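Local structure of protein-glutaminase (Chryseobacterium proteolyticum, 3A55) at residues L104-K109 against S261-Y266; T124-F129 against S223-D228. The protein probably deamidates glutamine side chains within intact proteins, and is captured here in its pro form. The protein carries 1 engineered substitution. One frame throughout, in Å; residues are numbered along the deposited sequence.

How the contacts relate
Contact 1 (104-109 against 261-266) and contact 2 (124-129 against 223-228) illustrate how remote parts of one chain can be tied together in quite different ways. The first is rich in hydrogen bonds and joins the loop after helix 94-103, probably part of the pro-region, to a two-stranded sheet. The second has no hydrogen bond between its segments and packs helix 122-133 on a loop within the glutaminase family region. Their centres lie 28 Å apart and their nearest atoms about 15 Å, while along the sequence contact 2 is nested inside the loop that contact 1 closes. Contact 2 adjoins the probable catalytic site: the Phe-129 side chain comes near the likely Cys-His-Asp triad without touching it.

Contact 1 of 2, residues L104-K109 against S261-Y266; sequences LTKEVK and SNSYLY
Thr-105 CG2 sits at the edge of the Tyr-266 ring, close to its plane and 4.3 Å from Tyr-266 CE2. The tyrosine hydroxyl reaches further along the same loop and accepts a nearly straight bond from the backbone, Lys-109 N lying 3.2 Å from Tyr-266 OH with an angle of 167° at the hydrogen. A water in the plane of the ring lies 2.9 Å from Tyr-266 OH. The second ring, that of Tyr-264, takes Val-108 CG2 at 3.8 Å from its CE2 and also packs on Val-255 and Arg-258 of strand 255-258.

The backbones pair at Thr-105 and Tyr-264, a hydrogen-bonded antiparallel pair with Tyr-264 N to Thr-105 O at 2.8 Å. Leu-104, its CG anti to the backbone N (chi1 -173°), lays that CG 3.7 Å from Ser-263 CB. Lys-106 folds back over the start of the 261-266 segment because its chain bends at chi2 and chi4, both -65°. Its NZ thereby grips Ser-263 OG at 2.8 Å and, from above the carbonyl plane, Ser-261 O at 2.9 Å. Ser-263 OG is shared further, with Glu-72 and with a water that bridges to Leu-104 O.

An ST turn at Thr-105 and an inverse gamma turn centred on Glu-107 shape the loop. The backbone pairing is a single antiparallel bridge, by which a non-strand segment joins the opposite edge of strand 264-266 from its hairpin partner 255-258.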
ATOM      1  N   LEU A 104      -8.312 -10.799  -6.878  1.00 14.82           N
ATOM      2  CA  LEU A 104      -7.491 -11.073  -5.715  1.00 14.43           C
ATOM      3  C   LEU A 104      -7.292 -12.578  -5.705  1.00 15.19           C
ATOM      4  O   LEU A 104      -8.164 -13.335  -5.276  1.00 16.14           O
ATOM      5  CB  LEU A 104      -8.175 -10.570  -4.438  1.00 14.61           C
ATOM      6  CG  LEU A 104      -7.387 -10.620  -3.128  1.00 14.03           C
ATOM      7  CD1 LEU A 104      -6.102  -9.805  -3.198  1.00 14.05           C
ATOM      8  CD2 LEU A 104      -8.265 -10.154  -1.959  1.00 14.95           C
ATOM      9  N   THR A 105      -6.141 -12.997  -6.212  1.00 15.36           N
ATOM     10  CA  THR A 105      -5.986 -14.346  -6.732  1.00 17.57           C
ATOM     11  C   THR A 105      -4.739 -15.072  -6.232  1.00 17.90           C
ATOM     12  O   THR A 105      -3.766 -14.454  -5.801  1.00 16.53           O
ATOM     13  CB  THR A 105      -5.965 -14.312  -8.276  1.00 18.55           C
ATOM     14  OG1 THR A 105      -6.008 -15.645  -8.794  1.00 20.99           O
ATOM     15  CG2 THR A 105      -4.713 -13.599  -8.802  1.00 19.48           C
ATOM     16  N   LYS A 106      -4.787 -16.398  -6.308  1.00 19.29           N
ATOM     17  CA  LYS A 106      -3.624 -17.236  -6.048  1.00 21.71           C
ATOM     18  C   LYS A 106      -3.015 -17.697  -7.366  1.00 23.27           C
ATOM     19  O   LYS A 106      -2.002 -18.406  -7.368  1.00 22.25           O
ATOM     20  CB  LYS A 106      -4.007 -18.450  -5.189  1.00 22.26           C
ATOM     21  CG  LYS A 106      -4.430 -18.136  -3.752  1.00 24.48           C
ATOM     22  CD  LYS A 106      -3.285 -17.538  -2.938  1.00 25.23           C
ATOM     23  CE  LYS A 106      -3.487 -17.717  -1.428  1.00 24.78           C
ATOM     24  NZ  LYS A 106      -4.663 -16.976  -0.870  1.00 23.34           N
ATOM     25  N   GLU A 107      -3.648 -17.315  -8.475  1.00 24.97           N
ATOM     26  CA  GLU A 107      -3.145 -17.621  -9.815  0.60 27.22           C
ATOM     27  C   GLU A 107      -1.986 -16.684 -10.131  1.00 27.78           C
ATOM     28  O   GLU A 107      -2.192 -15.611 -10.692  1.00 29.08           O
ATOM     29  CB  GLU A 107      -4.251 -17.445 -10.867  0.60 27.64           C
ATOM     30  CG  GLU A 107      -5.502 -18.295 -10.651  0.60 30.40           C
ATOM     31  CD  GLU A 107      -5.302 -19.759 -10.994  0.60 33.36           C
ATOM     32  OE1 GLU A 107      -4.272 -20.105 -11.609  0.60 34.17           O
ATOM     33  OE2 GLU A 107      -6.184 -20.571 -10.645  0.60 35.46           O
ATOM     34  N   VAL A 108      -0.781 -17.089  -9.750  1.00 28.81           N
ATOM     35  CA  VAL A 108       0.412 -16.271  -9.921  1.00 30.07           C
ATOM     36  C   VAL A 108       0.809 -16.181 -11.389  1.00 31.47           C
ATOM     37  O   VAL A 108       0.844 -17.193 -12.097  1.00 31.74           O
ATOM     38  CB  VAL A 108       1.598 -16.842  -9.098  1.00 29.99           C
ATOM     39  CG1 VAL A 108       2.871 -16.043  -9.347  1.00 29.60           C
ATOM     40  CG2 VAL A 108       1.258 -16.867  -7.610  1.00 30.09           C
ATOM     41  N   LYS A 109       1.097 -14.966 -11.845  1.00 32.79           N
ATOM     42  CA  LYS A 109       1.617 -14.764 -13.192  1.00 34.91           C
ATOM     43  C   LYS A 109       2.714 -13.713 -13.192  1.00 34.98           C
ATOM     44  O   LYS A 109       2.485 -12.555 -12.841  1.00 34.92           O
ATOM     45  CB  LYS A 109       0.494 -14.411 -14.172  1.00 35.90           C
ATOM     46  CG  LYS A 109       0.032 -15.610 -14.999  1.00 39.38           C
ATOM     47  CD  LYS A 109      -1.318 -15.384 -15.654  1.00 43.12           C
ATOM     48  CE  LYS A 109      -2.447 -15.848 -14.750  1.00 44.59           C
ATOM     49  NZ  LYS A 109      -3.742 -15.965 -15.480  1.00 46.59           N
ATOM     50  N   SER A 261      -3.513 -13.042   3.408  1.00 11.40           N
ATOM     51  CA  SER A 261      -3.710 -14.463   3.092  1.00 12.82           C
ATOM     52  C   SER A 261      -2.859 -14.917   1.905  1.00 12.07           C
ATOM     53  O   SER A 261      -3.059 -16.006   1.374  1.00 13.16           O
ATOM     54  CB  SER A 261      -5.190 -14.759   2.819  1.00 14.20           C
ATOM     55  OG  SER A 261      -6.031 -14.368   3.908  1.00 17.85           O
ATOM     56  N   ASN A 262      -1.927 -14.059   1.483  1.00 11.24           N
ATOM     57  CA  ASN A 262      -1.021 -14.355   0.367  1.00 11.40           C
ATOM     58  C   ASN A 262      -1.705 -14.417  -1.003  1.00 12.48           C
ATOM     59  O   ASN A 262      -1.215 -15.073  -1.925  1.00 13.50           O
ATOM     60  CB  ASN A 262      -0.202 -15.638   0.631  1.00 11.59           C
ATOM     61  CG  ASN A 262       1.099 -15.667  -0.163  1.00 12.04           C
ATOM     62  OD1 ASN A 262       1.769 -14.640  -0.307  1.00 13.28           O
ATOM     63  ND2 ASN A 262       1.473 -16.845  -0.668  1.00 13.80           N
ATOM     64  N   SER A 263      -2.835 -13.725  -1.146  1.00 11.58           N
ATOM     65  CA  SER A 263      -3.415 -13.500  -2.470  1.00 11.58           C
ATOM     66  C   SER A 263      -2.776 -12.265  -3.099  1.00 11.64           C
ATOM     67  O   SER A 263      -2.349 -11.348  -2.395  1.00 11.64           O
ATOM     68  CB  SER A 263      -4.935 -13.329  -2.397  1.00 11.71           C
ATOM     69  OG  SER A 263      -5.534 -14.499  -1.857  1.00 13.46           O
ATOM     70  N   TYR A 264      -2.716 -12.259  -4.426  1.00 12.78           N
ATOM     71  CA  TYR A 264      -2.091 -11.176  -5.169  1.00 13.81           C
ATOM     72  C   TYR A 264      -3.111 -10.447  -6.005  1.00 14.00           C
ATOM     73  O   TYR A 264      -4.044 -11.041  -6.544  1.00 15.06           O
ATOM     74  CB  TYR A 264      -1.043 -11.736  -6.129  1.00 14.73           C
ATOM     75  CG  TYR A 264       0.209 -12.334  -5.518  1.00 15.13           C
ATOM     76  CD1 TYR A 264       0.565 -12.106  -4.191  1.00 14.39           C
ATOM     77  CD2 TYR A 264       1.083 -13.082  -6.313  1.00 15.73           C
ATOM     78  CE1 TYR A 264       1.735 -12.655  -3.657  1.00 14.42           C
ATOM     79  CE2 TYR A 264       2.247 -13.626  -5.797  1.00 16.12           C
ATOM     80  CZ  TYR A 264       2.576 -13.407  -4.480  1.00 15.50           C
ATOM     81  OH  TYR A 264       3.744 -13.948  -3.997  1.00 17.75           O
ATOM     82  N   LEU A 265      -2.898  -9.143  -6.116  1.00 14.10           N
ATOM     83  CA  LEU A 265      -3.647  -8.283  -7.017  0.50 14.06           C
ATOM     84  C   LEU A 265      -2.630  -7.653  -7.960  1.00 13.63           C
ATOM     85  O   LEU A 265      -1.560  -7.237  -7.513  1.00 13.44           O
ATOM     86  CB  LEU A 265      -4.376  -7.198  -6.221  0.50 14.34           C
ATOM     87  CG  LEU A 265      -4.998  -6.038  -7.000  0.50 14.71           C
ATOM     88  CD1 LEU A 265      -6.203  -6.508  -7.814  0.50 16.06           C
ATOM     89  CD2 LEU A 265      -5.391  -4.900  -6.061  0.50 14.87           C
ATOM     90  N   TYR A 266      -2.966  -7.574  -9.249  1.00 13.59           N
ATOM     91  CA  TYR A 266      -2.061  -7.023 -10.259  1.00 14.82           C
ATOM     92  C   TYR A 266      -2.554  -5.700 -10.837  1.00 15.46           C
ATOM     93  O   TYR A 266      -3.737  -5.383 -10.759  1.00 16.14           O
ATOM     94  CB  TYR A 266      -1.863  -8.039 -11.381  1.00 15.56           C
ATOM     95  CG  TYR A 266      -1.155  -9.292 -10.921  1.00 15.75           C
ATOM     96  CD1 TYR A 266       0.225  -9.295 -10.711  1.00 16.67           C
ATOM     97  CD2 TYR A 266      -1.867 -10.466 -10.653  1.00 17.58           C
ATOM     98  CE1 TYR A 266       0.890 -10.434 -10.278  1.00 17.24           C
ATOM     99  CE2 TYR A 266      -1.206 -11.623 -10.227  1.00 17.94           C
ATOM    100  CZ  TYR A 266       0.171 -11.597 -10.034  1.00 17.84           C
ATOM    101  OH  TYR A 266       0.834 -12.735  -9.613  1.00 19.13           O
TER
HETATM  102  O   HOH W   1      -7.354 -15.859  -3.798  1.00 31.38           O
HETATM  103  O   HOH W   2       3.684 -12.484  -9.655  1.00 21.11           O

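Contact 2 of 2, residues T124-F129 against S223-D228; sequences TLNSLF and SGPVTD
Phe-129 N donates to Leu-125 O at 2.9 Å, a helical hydrogen bond that sets these two side chains one turn apart on the flank of helix 122-133 facing Pro-225. No hydrogen bond crosses to the 223-228 loop, and the contact is mostly van der Waals. Its main element is a CH-pi interaction: Gly-224 CA stands 3.4 Å from the centroid of the Phe-129 ring, only 13° off its normal. Gly-224 N comes within 3.3 Å of Phe-129 CZ. The glycine backbone is extended (phi/psi 164/-172), and there a CB would run into the preceding carbonyl O and the proline ring. The Phe-129 ring extends out to the loop because CG is anti to the backbone N.

Pro-225 fits against both turns of the helix. Its CD rests 3.9 Å from Phe-129 CD2, its CG lies 3.8 Å from Leu-125 CD2, and the Asn-126 side chain crosses it at about a right angle, with OD1 4.0 Å from Pro-225 CD.

Leu-125 also packs on Val-202 and Tyr-204, and Phe-129 on Ile-216. The arrangement is helix-on-loop packing in what is probably a papain-like (clan CA) fold; the Phe-129 side chain lies near, without touching, the probable triad of Cys-156, His-197 and Asp-217.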
ATOM      1  N   THR A 124      24.911   2.362  -9.756  1.00 22.41           N
ATOM      2  CA  THR A 124      23.693   2.225 -10.541  1.00 20.80           C
ATOM      3  C   THR A 124      22.467   2.253  -9.620  1.00 19.58           C
ATOM      4  O   THR A 124      21.460   2.882  -9.945  1.00 20.00           O
ATOM      5  CB  THR A 124      23.728   0.935 -11.396  1.00 20.62           C
ATOM      6  OG1 THR A 124      24.864   0.975 -12.274  1.00 21.67           O
ATOM      7  CG2 THR A 124      22.450   0.776 -12.215  1.00 20.42           C
ATOM      8  N   LEU A 125      22.561   1.583  -8.469  1.00 18.38           N
ATOM      9  CA  LEU A 125      21.515   1.673  -7.454  1.00 17.97           C
ATOM     10  C   LEU A 125      21.230   3.142  -7.108  1.00 18.58           C
ATOM     11  O   LEU A 125      20.069   3.569  -7.074  1.00 18.38           O
ATOM     12  CB  LEU A 125      21.913   0.882  -6.199  1.00 17.90           C
ATOM     13  CG  LEU A 125      20.880   0.945  -5.069  1.00 17.98           C
ATOM     14  CD1 LEU A 125      19.663   0.107  -5.417  1.00 20.28           C
ATOM     15  CD2 LEU A 125      21.501   0.475  -3.759  1.00 20.03           C
ATOM     16  N   ASN A 126      22.290   3.907  -6.857  1.00 19.18           N
ATOM     17  CA  ASN A 126      22.158   5.324  -6.514  1.00 20.85           C
ATOM     18  C   ASN A 126      21.555   6.169  -7.637  1.00 20.80           C
ATOM     19  O   ASN A 126      20.738   7.065  -7.380  1.00 20.66           O
ATOM     20  CB  ASN A 126      23.502   5.898  -6.073  1.00 21.71           C
ATOM     21  CG  ASN A 126      23.954   5.360  -4.730  1.00 23.55           C
ATOM     22  OD1 ASN A 126      23.152   4.842  -3.945  1.00 25.06           O
ATOM     23  ND2 ASN A 126      25.255   5.473  -4.459  1.00 25.88           N
ATOM     24  N   SER A 127      21.937   5.863  -8.875  1.00 20.51           N
ATOM     25  CA  SER A 127      21.358   6.515 -10.048  1.00 21.24           C
ATOM     26  C   SER A 127      19.859   6.257 -10.112  1.00 19.39           C
ATOM     27  O   SER A 127      19.085   7.170 -10.363  1.00 18.77           O
ATOM     28  CB  SER A 127      22.020   6.032 -11.343  1.00 22.43           C
ATOM     29  OG  SER A 127      21.271   6.485 -12.467  1.00 23.92           O
ATOM     30  N   LEU A 128      19.464   5.005  -9.896  1.00 18.12           N
ATOM     31  CA  LEU A 128      18.043   4.641  -9.876  1.00 17.53           C
ATOM     32  C   LEU A 128      17.311   5.375  -8.768  1.00 17.27           C
ATOM     33  O   LEU A 128      16.198   5.874  -8.978  1.00 17.24           O
ATOM     34  CB  LEU A 128      17.865   3.120  -9.726  1.00 16.99           C
ATOM     35  CG  LEU A 128      18.353   2.303 -10.934  1.00 18.07           C
ATOM     36  CD1 LEU A 128      18.459   0.816 -10.575  1.00 18.47           C
ATOM     37  CD2 LEU A 128      17.427   2.511 -12.123  1.00 17.69           C
ATOM     38  N   PHE A 129      17.940   5.469  -7.601  1.00 17.11           N
ATOM     39  CA  PHE A 129      17.345   6.220  -6.509  1.00 16.57           C
ATOM     40  C   PHE A 129      17.088   7.671  -6.928  1.00 16.86           C
ATOM     41  O   PHE A 129      15.997   8.224  -6.697  1.00 16.39           O
ATOM     42  CB  PHE A 129      18.200   6.200  -5.234  1.00 16.35           C
ATOM     43  CG  PHE A 129      17.606   7.026  -4.140  1.00 15.62           C
ATOM     44  CD1 PHE A 129      17.945   8.372  -4.003  1.00 16.67           C
ATOM     45  CD2 PHE A 129      16.629   6.493  -3.312  1.00 17.07           C
ATOM     46  CE1 PHE A 129      17.344   9.165  -3.025  1.00 17.60           C
ATOM     47  CE2 PHE A 129      16.029   7.274  -2.326  1.00 17.99           C
ATOM     48  CZ  PHE A 129      16.392   8.615  -2.185  1.00 17.48           C
ATOM     49  N   SER A 223      17.121  10.372   1.639  1.00 20.48           N
ATOM     50  CA  SER A 223      18.572  10.411   1.422  0.50 21.34           C
ATOM     51  C   SER A 223      19.077   9.379   0.418  1.00 20.34           C
ATOM     52  O   SER A 223      20.067   9.600  -0.291  1.00 21.37           O
ATOM     53  CB  SER A 223      19.290  10.185   2.757  0.50 22.24           C
ATOM     54  OG  SER A 223      18.972   8.909   3.295  0.50 24.39           O
ATOM     55  N   GLY A 224      18.426   8.219   0.399  1.00 18.42           N
ATOM     56  CA  GLY A 224      18.877   7.148  -0.474  1.00 16.94           C
ATOM     57  C   GLY A 224      18.261   5.823  -0.083  1.00 15.33           C
ATOM     58  O   GLY A 224      17.354   5.766   0.771  1.00 16.13           O
ATOM     59  N   PRO A 225      18.737   4.737  -0.716  1.00 15.21           N
ATOM     60  CA  PRO A 225      18.268   3.392  -0.351  1.00 15.09           C
ATOM     61  C   PRO A 225      18.629   3.074   1.099  1.00 15.10           C
ATOM     62  O   PRO A 225      19.639   3.560   1.615  1.00 16.64           O
ATOM     63  CB  PRO A 225      19.056   2.472  -1.302  1.00 15.85           C
ATOM     64  CG  PRO A 225      19.480   3.373  -2.439  1.00 14.85           C
ATOM     65  CD  PRO A 225      19.740   4.699  -1.793  1.00 16.54           C
ATOM     66  N   VAL A 226      17.817   2.252   1.752  1.00 14.37           N
ATOM     67  CA  VAL A 226      18.060   1.894   3.146  1.00 14.71           C
ATOM     68  C   VAL A 226      17.834   0.392   3.319  1.00 12.69           C
ATOM     69  O   VAL A 226      17.258  -0.252   2.441  1.00 13.66           O
ATOM     70  CB  VAL A 226      17.163   2.700   4.117  1.00 15.26           C
ATOM     71  CG1 VAL A 226      17.517   4.189   4.052  1.00 16.34           C
ATOM     72  CG2 VAL A 226      15.692   2.468   3.811  1.00 16.40           C
ATOM     73  N   THR A 227      18.302  -0.174   4.426  1.00 13.43           N
ATOM     74  CA  THR A 227      18.041  -1.595   4.675  1.00 13.25           C
ATOM     75  C   THR A 227      16.555  -1.812   4.932  1.00 12.68           C
ATOM     76  O   THR A 227      15.848  -0.895   5.389  1.00 12.46           O
ATOM     77  CB  THR A 227      18.827  -2.129   5.887  1.00 13.88           C
ATOM     78  OG1 THR A 227      18.368  -1.477   7.074  1.00 15.61           O
ATOM     79  CG2 THR A 227      20.319  -1.883   5.722  1.00 14.38           C
ATOM     80  N   ASP A 228      16.074  -3.020   4.649  1.00 12.42           N
ATOM     81  CA  ASP A 228      14.669  -3.303   4.945  1.00 12.08           C
ATOM     82  C   ASP A 228      14.388  -3.254   6.446  1.00 13.03           C
ATOM     83  O   ASP A 228      13.289  -2.888   6.846  1.00 13.20           O
ATOM     84  CB  ASP A 228      14.148  -4.577   4.263  1.00 12.66           C
ATOM     85  CG  ASP A 228      14.855  -5.848   4.721  1.00 15.34           C
ATOM     86  OD1 ASP A 228      14.228  -6.916   4.595  1.00 16.79           O
ATOM     87  OD2 ASP A 228      16.011  -5.796   5.195  1.00 19.30           O
TER